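Local coordinates for AxyAgu115A (Amphibacillus xylanus NBRC 15112, PDB 6NPS), which acts as a family GH115 alpha-glucuronidase, probably hydrolysing glucuronic acid side groups from hemicelluloses such as arabinoglucuronoxylan, at residues Q434-Y439 / Y469-W474; S426-I431 / L461-D466; H129-L134 / L205-G210. The protein carries 3 engineered substitutions. All coordinates share one frame; numbering follows the deposited sequence.

Contact 1 of 3, residues Q434-Y439 / Y469-W474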
loop_
_atom_site.group_PDB
_atom_site.type_symbol
_atom_site.label_atom_id
_atom_site.label_comp_id
_atom_site.label_asym_id
_atom_site.label_seq_id
_atom_site.Cartn_x
_atom_site.Cartn_y
_atom_site.Cartn_z
ATOM N N GLN A 434 10.266 22.831 -29.121
ATOM C CA GLN A 434 9.734 23.993 -28.411
ATOM C C GLN A 434 10.422 25.280 -28.872
ATOM O O GLN A 434 9.761 26.294 -29.146
ATOM C CB GLN A 434 9.906 23.794 -26.903
ATOM C CG GLN A 434 9.095 22.654 -26.319
ATOM C CD GLN A 434 7.612 22.939 -26.381
ATOM O OE1 GLN A 434 7.132 23.887 -25.792
ATOM N NE2 GLN A 434 6.878 22.113 -27.118
ATOM N N MET A 435 11.760 25.287 -28.903
ATOM C CA MET A 435 12.440 26.546 -29.222
ATOM C C MET A 435 12.300 26.923 -30.687
ATOM O O MET A 435 12.246 28.115 -30.990
ATOM C CB MET A 435 13.924 26.488 -28.830
ATOM C CG MET A 435 14.182 26.524 -27.290
ATOM S SD MET A 435 13.225 27.730 -26.349
ATOM C CE MET A 435 13.907 29.315 -26.993
ATOM N N THR A 436 12.176 25.952 -31.626
ATOM C CA THR A 436 11.881 26.392 -32.986
ATOM C C THR A 436 10.469 26.929 -33.110
ATOM O O THR A 436 10.228 27.829 -33.920
ATOM C CB THR A 436 12.090 25.281 -34.029
ATOM O OG1 THR A 436 11.247 24.148 -33.727
ATOM C CG2 THR A 436 13.556 24.860 -34.041
ATOM N N MET A 437 9.519 26.384 -32.348
ATOM C CA MET A 437 8.182 26.961 -32.372
ATOM C C MET A 437 8.187 28.408 -31.866
ATOM O O MET A 437 7.481 29.273 -32.411
ATOM C CB MET A 437 7.248 26.113 -31.532
ATOM C CG MET A 437 5.819 26.492 -31.719
ATOM S SD MET A 437 4.786 25.332 -30.840
ATOM C CE MET A 437 3.162 25.937 -31.239
ATOM N N ALA A 438 8.959 28.689 -30.819
ATOM C CA ALA A 438 9.047 30.063 -30.311
ATOM C C ALA A 438 9.607 31.001 -31.374
ATOM O O ALA A 438 9.084 32.107 -31.590
ATOM C CB ALA A 438 9.919 30.085 -29.067
ATOM N N TYR A 439 10.628 30.547 -32.113
ATOM C CA TYR A 439 11.150 31.352 -33.216
ATOM C C TYR A 439 10.111 31.541 -34.312
ATOM O O TYR A 439 9.966 32.637 -34.863
ATOM C CB TYR A 439 12.405 30.682 -33.776
ATOM C CG TYR A 439 13.210 31.535 -34.715
ATOM C CD1 TYR A 439 12.861 31.643 -36.056
ATOM C CD2 TYR A 439 14.330 32.226 -34.266
ATOM C CE1 TYR A 439 13.626 32.426 -36.945
ATOM C CE2 TYR A 439 15.082 32.995 -35.128
ATOM C CZ TYR A 439 14.723 33.092 -36.465
ATOM O OH TYR A 439 15.479 33.850 -37.321
ATOM N N TYR A 469 22.335 30.889 -32.188
ATOM C CA TYR A 469 23.322 31.584 -33.005
ATOM C C TYR A 469 23.058 31.404 -34.495
ATOM O O TYR A 469 23.154 32.368 -35.256
ATOM C CB TYR A 469 24.717 31.095 -32.624
ATOM C CG TYR A 469 25.847 31.684 -33.451
ATOM C CD1 TYR A 469 26.309 32.989 -33.222
ATOM C CD2 TYR A 469 26.452 30.939 -34.465
ATOM C CE1 TYR A 469 27.346 33.529 -33.994
ATOM C CE2 TYR A 469 27.498 31.476 -35.241
ATOM C CZ TYR A 469 27.932 32.764 -34.990
ATOM O OH TYR A 469 28.955 33.272 -35.745
ATOM N N ASP A 470 22.723 30.186 -34.943
ATOM C CA ASP A 470 22.563 29.872 -36.388
ATOM C C ASP A 470 21.275 29.077 -36.572
ATOM O O ASP A 470 21.263 27.840 -36.660
ATOM C CB ASP A 470 23.779 29.112 -36.941
ATOM C CG ASP A 470 23.803 29.049 -38.482
ATOM O OD1 ASP A 470 22.774 29.329 -39.139
ATOM O OD2 ASP A 470 24.872 28.696 -39.027
ATOM N N PHE A 471 20.163 29.804 -36.609
ATOM C CA PHE A 471 18.878 29.121 -36.688
ATOM C C PHE A 471 18.677 28.485 -38.063
ATOM O O PHE A 471 17.966 27.485 -38.194
ATOM C CB PHE A 471 17.763 30.118 -36.355
ATOM C CG PHE A 471 16.461 29.479 -36.089
ATOM C CD1 PHE A 471 16.183 28.963 -34.827
ATOM C CD2 PHE A 471 15.516 29.359 -37.108
ATOM C CE1 PHE A 471 14.966 28.348 -34.569
ATOM C CE2 PHE A 471 14.288 28.741 -36.874
ATOM C CZ PHE A 471 14.014 28.235 -35.625
ATOM N N ASP A 472 19.299 29.036 -39.099
ATOM C CA ASP A 472 19.130 28.443 -40.419
ATOM C C ASP A 472 19.789 27.072 -40.503
ATOM O O ASP A 472 19.269 26.182 -41.192
ATOM C CB ASP A 472 19.664 29.381 -41.487
ATOM C CG ASP A 472 18.881 30.694 -41.529
ATOM O OD1 ASP A 472 17.668 30.678 -41.204
ATOM O OD2 ASP A 472 19.477 31.743 -41.862
ATOM N N LYS A 473 20.894 26.859 -39.776
ATOM C CA LYS A 473 21.515 25.536 -39.772
ATOM C C LYS A 473 20.743 24.534 -38.910
ATOM O O LYS A 473 20.622 23.352 -39.287
ATOM C CB LYS A 473 22.962 25.630 -39.287
ATOM C CG LYS A 473 23.744 24.349 -39.562
ATOM C CD LYS A 473 25.058 24.273 -38.787
ATOM C CE LYS A 473 25.873 25.549 -38.945
ATOM N NZ LYS A 473 27.056 25.584 -38.023
ATOM N N TRP A 474 20.294 24.937 -37.703
ATOM C CA TRP A 474 19.794 23.945 -36.760
ATOM C C TRP A 474 18.307 24.070 -36.474
ATOM O O TRP A 474 17.761 23.209 -35.776
ATOM C CB TRP A 474 20.571 23.996 -35.440
ATOM C CG TRP A 474 22.030 23.640 -35.606
ATOM C CD1 TRP A 474 23.093 24.469 -35.474
ATOM C CD2 TRP A 474 22.554 22.357 -35.934
ATOM N NE1 TRP A 474 24.258 23.779 -35.698
ATOM C CE2 TRP A 474 23.954 22.484 -36.002
ATOM C CE3 TRP A 474 21.974 21.115 -36.210
ATOM C CZ2 TRP A 474 24.800 21.411 -36.329
ATOM C CZ3 TRP A 474 22.814 20.031 -36.527
ATOM C CH2 TRP A 474 24.208 20.193 -36.586
#
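The rings of Y439 and F471 lie on one another in a face-to-face stack, their centroids 3.7 Å apart and their planes only 12° from parallel. They enter the stack from opposite directions, one from each helix, and slide past each other until Y439 CG sits over the centre of the F471 ring. The closest pair is Y439 CD1 and F471 CE2 at 3.3 Å, a snug fit for two aromatic carbons. Both residues swing CG away from the backbone N (chi1 -168° for Y439), which sends each ring out across the gap toward its partner. T436, one turn earlier, meets the same phenylalanine from another quarter: its methyl CG2 comes obliquely to the end of the ring, 3.8 Å from F471 CZ. The threonine places CG2 beside its own backbone N and leaves OG1 to bond back to the carbonyl O of W432, so its hydroxyl is settled within the helix while its methyl packs outward. In the second segment, D470 caps the short helix that carries F471: its OD1 accepts from K473 N at 3.2 Å, met from well above the carboxylate plane. S167 OG takes the hydrogen bond from F471 N, a further hold on the backbone from which the ring projects. Both stacked side chains also touch W447 of strand 446-450. The arrangement is plain helix packing on the outside of a (beta/alpha)8 barrel, where helix 428-440, leading into the eighth strand, meets the short helix 471-474, which comes after helix 458-469 beyond that strand.

Contact 2 of 3, residues S426-I431 / L461-D466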
loop_
_atom_site.group_PDB
_atom_site.type_symbol
_atom_site.label_atom_id
_atom_site.label_comp_id
_atom_site.label_asym_id
_atom_site.label_seq_id
_atom_site.Cartn_x
_atom_site.Cartn_y
_atom_site.Cartn_z
ATOM N N SER A 426 17.017 16.846 -19.752
ATOM C CA SER A 426 16.444 17.432 -20.954
ATOM C C SER A 426 16.922 16.708 -22.216
ATOM O O SER A 426 17.991 16.088 -22.263
ATOM C CB SER A 426 16.766 18.922 -21.052
ATOM O OG SER A 426 16.352 19.580 -19.841
ATOM N N TYR A 427 16.109 16.799 -23.251
ATOM C CA TYR A 427 16.214 15.909 -24.411
ATOM C C TYR A 427 16.171 16.769 -25.658
ATOM O O TYR A 427 15.216 17.522 -25.840
ATOM C CB TYR A 427 15.038 14.921 -24.340
ATOM C CG TYR A 427 14.983 13.813 -25.381
ATOM C CD1 TYR A 427 16.038 12.964 -25.570
ATOM C CD2 TYR A 427 13.824 13.634 -26.148
ATOM C CE1 TYR A 427 15.970 11.936 -26.587
ATOM C CE2 TYR A 427 13.732 12.641 -27.115
ATOM C CZ TYR A 427 14.799 11.780 -27.315
ATOM O OH TYR A 427 14.687 10.807 -28.281
ATOM N N LEU A 428 17.180 16.647 -26.531
ATOM C CA LEU A 428 17.302 17.583 -27.652
ATOM C C LEU A 428 16.072 17.668 -28.539
ATOM O O LEU A 428 15.688 18.797 -28.898
ATOM C CB LEU A 428 18.542 17.248 -28.493
ATOM C CG LEU A 428 19.899 17.445 -27.793
ATOM C CD1 LEU A 428 21.025 17.577 -28.852
ATOM C CD2 LEU A 428 19.954 18.647 -26.839
ATOM N N PRO A 429 15.407 16.563 -28.917
ATOM C CA PRO A 429 14.214 16.691 -29.774
ATOM C C PRO A 429 13.143 17.577 -29.210
ATOM O O PRO A 429 12.481 18.310 -29.959
ATOM C CB PRO A 429 13.717 15.229 -29.891
ATOM C CG PRO A 429 14.999 14.434 -29.827
ATOM C CD PRO A 429 15.834 15.146 -28.782
ATOM N N LYS A 430 12.925 17.505 -27.893
ATOM C CA LYS A 430 11.951 18.363 -27.247
ATOM C C LYS A 430 12.402 19.823 -27.262
ATOM O O LYS A 430 11.609 20.734 -27.557
ATOM C CB LYS A 430 11.745 17.883 -25.815
ATOM C CG LYS A 430 10.915 18.813 -24.918
ATOM C CD LYS A 430 9.449 18.676 -25.171
ATOM C CE LYS A 430 8.633 19.495 -24.138
ATOM N NZ LYS A 430 8.290 18.742 -22.897
ATOM N N ILE A 431 13.668 20.064 -26.932
ATOM C CA ILE A 431 14.196 21.436 -26.974
ATOM C C ILE A 431 14.055 22.012 -28.367
ATOM O O ILE A 431 13.678 23.185 -28.533
ATOM C CB ILE A 431 15.665 21.485 -26.510
ATOM C CG1 ILE A 431 15.783 20.995 -25.073
ATOM C CG2 ILE A 431 16.217 22.916 -26.568
ATOM C CD1 ILE A 431 17.249 20.695 -24.681
ATOM N N LEU A 461 22.929 22.805 -23.369
ATOM C CA LEU A 461 23.318 24.217 -23.431
ATOM C C LEU A 461 24.035 24.530 -24.742
ATOM O O LEU A 461 23.798 25.571 -25.361
ATOM C CB LEU A 461 24.199 24.580 -22.216
ATOM C CG LEU A 461 24.755 26.037 -22.233
ATOM C CD1 LEU A 461 23.585 27.023 -22.237
ATOM C CD2 LEU A 461 25.715 26.291 -21.051
ATOM N N SER A 462 24.944 23.651 -25.171
ATOM C CA SER A 462 25.611 23.849 -26.455
ATOM C C SER A 462 24.571 23.921 -27.577
ATOM O O SER A 462 24.640 24.789 -28.456
ATOM C CB SER A 462 26.620 22.706 -26.698
ATOM O OG SER A 462 27.722 22.697 -25.788
ATOM N N PHE A 463 23.586 23.011 -27.541
ATOM C CA PHE A 463 22.555 22.968 -28.567
ATOM C C PHE A 463 21.714 24.242 -28.565
ATOM O O PHE A 463 21.425 24.818 -29.620
ATOM C CB PHE A 463 21.662 21.725 -28.354
ATOM C CG PHE A 463 20.546 21.655 -29.370
ATOM C CD1 PHE A 463 20.849 21.453 -30.695
ATOM C CD2 PHE A 463 19.221 21.883 -29.001
ATOM C CE1 PHE A 463 19.860 21.462 -31.673
ATOM C CE2 PHE A 463 18.204 21.868 -29.975
ATOM C CZ PHE A 463 18.539 21.659 -31.310
ATOM N N PHE A 464 21.257 24.653 -27.376
ATOM C CA PHE A 464 20.404 25.825 -27.218
ATOM C C PHE A 464 21.087 27.068 -27.784
ATOM O O PHE A 464 20.493 27.817 -28.579
ATOM C CB PHE A 464 20.092 26.000 -25.727
ATOM C CG PHE A 464 19.120 27.132 -25.405
ATOM C CD1 PHE A 464 19.601 28.376 -25.046
ATOM C CD2 PHE A 464 17.754 26.900 -25.370
ATOM C CE1 PHE A 464 18.725 29.440 -24.720
ATOM C CE2 PHE A 464 16.855 27.927 -25.065
ATOM C CZ PHE A 464 17.352 29.212 -24.712
ATOM N N LEU A 465 22.369 27.248 -27.460
ATOM C CA LEU A 465 23.111 28.406 -27.948
ATOM C C LEU A 465 23.568 28.252 -29.409
ATOM O O LEU A 465 23.774 29.269 -30.099
ATOM C CB LEU A 465 24.309 28.664 -27.018
ATOM C CG LEU A 465 23.877 29.131 -25.605
ATOM C CD1 LEU A 465 25.061 29.350 -24.695
ATOM C CD2 LEU A 465 23.051 30.424 -25.671
ATOM N N ASP A 466 23.717 27.020 -29.913
ATOM C CA ASP A 466 24.031 26.863 -31.335
ATOM C C ASP A 466 22.802 27.147 -32.169
ATOM O O ASP A 466 22.893 27.737 -33.246
ATOM C CB ASP A 466 24.530 25.436 -31.632
ATOM C CG ASP A 466 26.049 25.333 -31.653
ATOM O OD1 ASP A 466 26.687 26.269 -32.179
ATOM O OD2 ASP A 466 26.604 24.316 -31.139
#
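L428 and I431, one turn apart on helix 428-440, share the side chain of F463 between them, and every contact across the interface is apolar. Aliphatic against aromatic comes first. The methyl CD2 of L428 lies 3.8 Å from F463 CB, at the root of the phenylalanine, and its other methyl, CD1, reaches F463 CG at 4.1 Å; the leucine meets the ring obliquely. I431 works with its CG2 branch alone. With CG1 held beside the backbone N (chi1 -61°), CG2 stands anti to that nitrogen and arrives near the ring plane of F463, at its edge, 4.0 Å from CD2. The same methyl also touches the edge of F464, more loosely, at 4.4 Å from its CD2, so the one methyl serves the edges of both rings. These helices flank the eighth strand, 446-450, of a TIM barrel: 428-440 runs into it by way of a short loop and 458-469 leaves it, making this a pairing of successive helices in the outer layer. Ring-on-ring contacts extend the apolar patch beyond the two segments. F463 makes an edge-to-face pair with Y485 of helix 482-494, while the ring of F464 meets that of W447 on the barrel strand. The polar bonds of these side chains go elsewhere, not across the contact. Y427 is the N-cap residue of helix 428-440, its OH bonded to the carbonyl O of G822, and K430 NZ is gripped by N389 OD1 and Q867 OE1. On the other helix, S462 OG turns back to the carbonyl O of E458.

Contact 3 of 3, residues H129-L134 / L205-G210; sequences HLSEKL and LLRLKG
The guanidinium of R207, at the end of a TIM-barrel helix, is met at its edge by S131, whose OG lies near the plane of the group, 3.4 Å from NH1. The bond from NH1 to this hydroxyl is weak, with an N-H...O angle of 151°, and the exact place of OG is doubtful because the model sets it very close to another atom. The contact joins helix 120-133, early in the chain, to helix 195-207, which leads into barrel strand 212-214. R207 carries the crossing. Its chain starts beside the backbone N and then runs fully extended from CG to NE, which takes the charged end out to the neighbouring helix, and chi4 of -93° turns the guanidinium broadside to that chain. Stronger partners fix it there: E203 OE2 forms a salt bridge with NE, and D42 OD2 another with NH1. The two carboxylates probably compensate the buried positive charge as well as setting the position of the guanidinium. F128 packs against L206 and the R207 side chain, and helix 30-47 lies against both partners through I35 on L206 and V39 on L130. The barrel helix ends just beyond R207 in a Schellman motif, in which K209 takes the positive phi of 67°, K209 N bonds to L206 O at 2.9 Å, and G210 N reaches back to L205 O at 2.8 Å. The carbonyl O of G210 then accepts a hydrogen bond from Y125 OH, one more tie to helix 120-133.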
loop_
_atom_site.group_PDB
_atom_site.type_symbol
_atom_site.label_atom_id
_atom_site.label_comp_id
_atom_site.label_asym_id
_atom_site.label_seq_id
_atom_site.Cartn_x
_atom_site.Cartn_y
_atom_site.Cartn_z
ATOM N N HIS A 129 36.916 31.031 -33.368
ATOM C CA HIS A 129 36.835 30.244 -34.601
ATOM C C HIS A 129 38.195 29.639 -34.940
ATOM O O HIS A 129 38.278 28.482 -35.374
ATOM C CB HIS A 129 36.321 31.119 -35.748
ATOM C CG HIS A 129 35.882 30.353 -36.951
ATOM N ND1 HIS A 129 34.683 29.672 -37.011
ATOM C CD2 HIS A 129 36.474 30.183 -38.161
ATOM C CE1 HIS A 129 34.556 29.117 -38.205
ATOM N NE2 HIS A 129 35.636 29.401 -38.916
ATOM N N LEU A 130 39.281 30.392 -34.728
ATOM C CA LEU A 130 40.602 29.789 -34.904
ATOM C C LEU A 130 40.760 28.591 -33.976
ATOM O O LEU A 130 41.188 27.505 -34.397
ATOM C CB LEU A 130 41.702 30.825 -34.640
ATOM C CG LEU A 130 43.124 30.238 -34.541
ATOM C CD1 LEU A 130 43.487 29.342 -35.777
ATOM C CD2 LEU A 130 44.184 31.369 -34.360
ATOM N N SER A 131 40.370 28.771 -32.709
ATOM C CA SER A 131 40.399 27.686 -31.724
ATOM C C SER A 131 39.635 26.456 -32.207
ATOM O O SER A 131 40.128 25.314 -32.112
ATOM C CB SER A 131 39.813 28.241 -30.422
ATOM O OG SER A 131 40.385 27.605 -29.314
ATOM N N GLU A 132 38.465 26.693 -32.802
ATOM C CA GLU A 132 37.635 25.618 -33.349
ATOM C C GLU A 132 38.324 24.871 -34.499
ATOM O O GLU A 132 38.277 23.643 -34.557
ATOM C CB GLU A 132 36.286 26.169 -33.814
ATOM C CG GLU A 132 35.364 25.122 -34.419
ATOM C CD GLU A 132 34.074 25.718 -34.949
ATOM O OE1 GLU A 132 33.658 26.781 -34.444
ATOM O OE2 GLU A 132 33.477 25.122 -35.870
ATOM N N LYS A 133 38.960 25.608 -35.411
ATOM C CA LYS A 133 39.693 24.984 -36.510
ATOM C C LYS A 133 40.932 24.228 -36.038
ATOM O O LYS A 133 41.369 23.288 -36.708
ATOM C CB LYS A 133 40.055 26.040 -37.535
ATOM C CG LYS A 133 38.895 26.200 -38.444
ATOM C CD LYS A 133 39.055 27.259 -39.451
ATOM C CE LYS A 133 38.108 26.914 -40.569
ATOM N NZ LYS A 133 38.260 25.485 -41.048
ATOM N N LEU A 134 41.507 24.610 -34.910
ATOM C CA LEU A 134 42.580 23.819 -34.339
ATOM C C LEU A 134 42.062 22.636 -33.560
ATOM O O LEU A 134 42.881 21.912 -32.986
ATOM C CB LEU A 134 43.448 24.656 -33.420
ATOM C CG LEU A 134 44.139 25.797 -34.163
ATOM C CD1 LEU A 134 44.901 26.657 -33.189
ATOM C CD2 LEU A 134 45.047 25.181 -35.170
ATOM N N LEU A 205 30.556 30.872 -21.807
ATOM C CA LEU A 205 29.494 31.575 -22.530
ATOM C C LEU A 205 29.964 32.032 -23.914
ATOM O O LEU A 205 29.286 31.807 -24.930
ATOM C CB LEU A 205 29.056 32.796 -21.715
ATOM C CG LEU A 205 27.991 33.645 -22.412
ATOM C CD1 LEU A 205 26.699 32.844 -22.476
ATOM C CD2 LEU A 205 27.783 34.935 -21.612
ATOM N N LEU A 206 31.105 32.717 -23.963
ATOM C CA LEU A 206 31.584 33.256 -25.230
ATOM C C LEU A 206 32.061 32.148 -26.179
ATOM O O LEU A 206 31.916 32.274 -27.399
ATOM C CB LEU A 206 32.705 34.260 -24.976
ATOM C CG LEU A 206 32.340 35.587 -24.288
ATOM C CD1 LEU A 206 33.588 36.329 -23.855
ATOM C CD2 LEU A 206 31.532 36.466 -25.302
ATOM N N ARG A 207 32.637 31.062 -25.650
ATOM C CA ARG A 207 33.033 29.967 -26.540
ATOM C C ARG A 207 31.820 29.309 -27.176
ATOM O O ARG A 207 31.905 28.792 -28.314
ATOM C CB ARG A 207 33.872 28.940 -25.773
ATOM C CG ARG A 207 35.343 29.376 -25.568
ATOM C CD ARG A 207 36.159 28.266 -24.913
ATOM N NE ARG A 207 37.526 28.648 -24.525
ATOM C CZ ARG A 207 38.612 28.479 -25.298
ATOM N NH1 ARG A 207 38.496 27.969 -26.530
ATOM N NH2 ARG A 207 39.826 28.809 -24.833
ATOM N N LEU A 208 30.679 29.302 -26.462
ATOM C CA LEU A 208 29.434 28.797 -27.027
ATOM C C LEU A 208 28.719 29.854 -27.864
ATOM O O LEU A 208 27.598 29.634 -28.293
ATOM C CB LEU A 208 28.508 28.297 -25.900
ATOM C CG LEU A 208 29.088 27.166 -25.054
ATOM C CD1 LEU A 208 28.132 26.800 -23.923
ATOM C CD2 LEU A 208 29.363 25.950 -25.906
ATOM N N LYS A 209 29.363 30.982 -28.112
ATOM C CA LYS A 209 28.845 32.086 -28.925
ATOM C C LYS A 209 27.643 32.794 -28.283
ATOM O O LYS A 209 26.820 33.404 -28.994
ATOM C CB LYS A 209 28.509 31.615 -30.343
ATOM C CG LYS A 209 29.718 30.905 -31.002
ATOM C CD LYS A 209 29.378 30.277 -32.328
ATOM C CE LYS A 209 28.421 29.109 -32.154
ATOM N NZ LYS A 209 29.119 27.785 -32.076
ATOM N N GLY A 210 27.486 32.652 -26.953
ATOM C CA GLY A 210 26.493 33.405 -26.222
ATOM C C GLY A 210 27.009 34.823 -25.939
ATOM O O GLY A 210 28.192 35.166 -26.140
#

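Contact 3 comes first along the chain, closing a loop of 70 residues that leads from helix 120-133 of the N-terminal region through the first barrel strand, 170-174, to helix 195-207. The other two contacts open much later, both on helix 428-440: contact 2 at 426-431, contact 1 at 434-439. They close in the same order, at 461-466 and 469-474, so they cross, and together tie that helix to what follows strand 446-450. M435 packs on F464 where they meet. The two regions also touch: K209 of contact 3 makes a salt bridge with D466 of contact 2 and also lies against Y469 of contact 1.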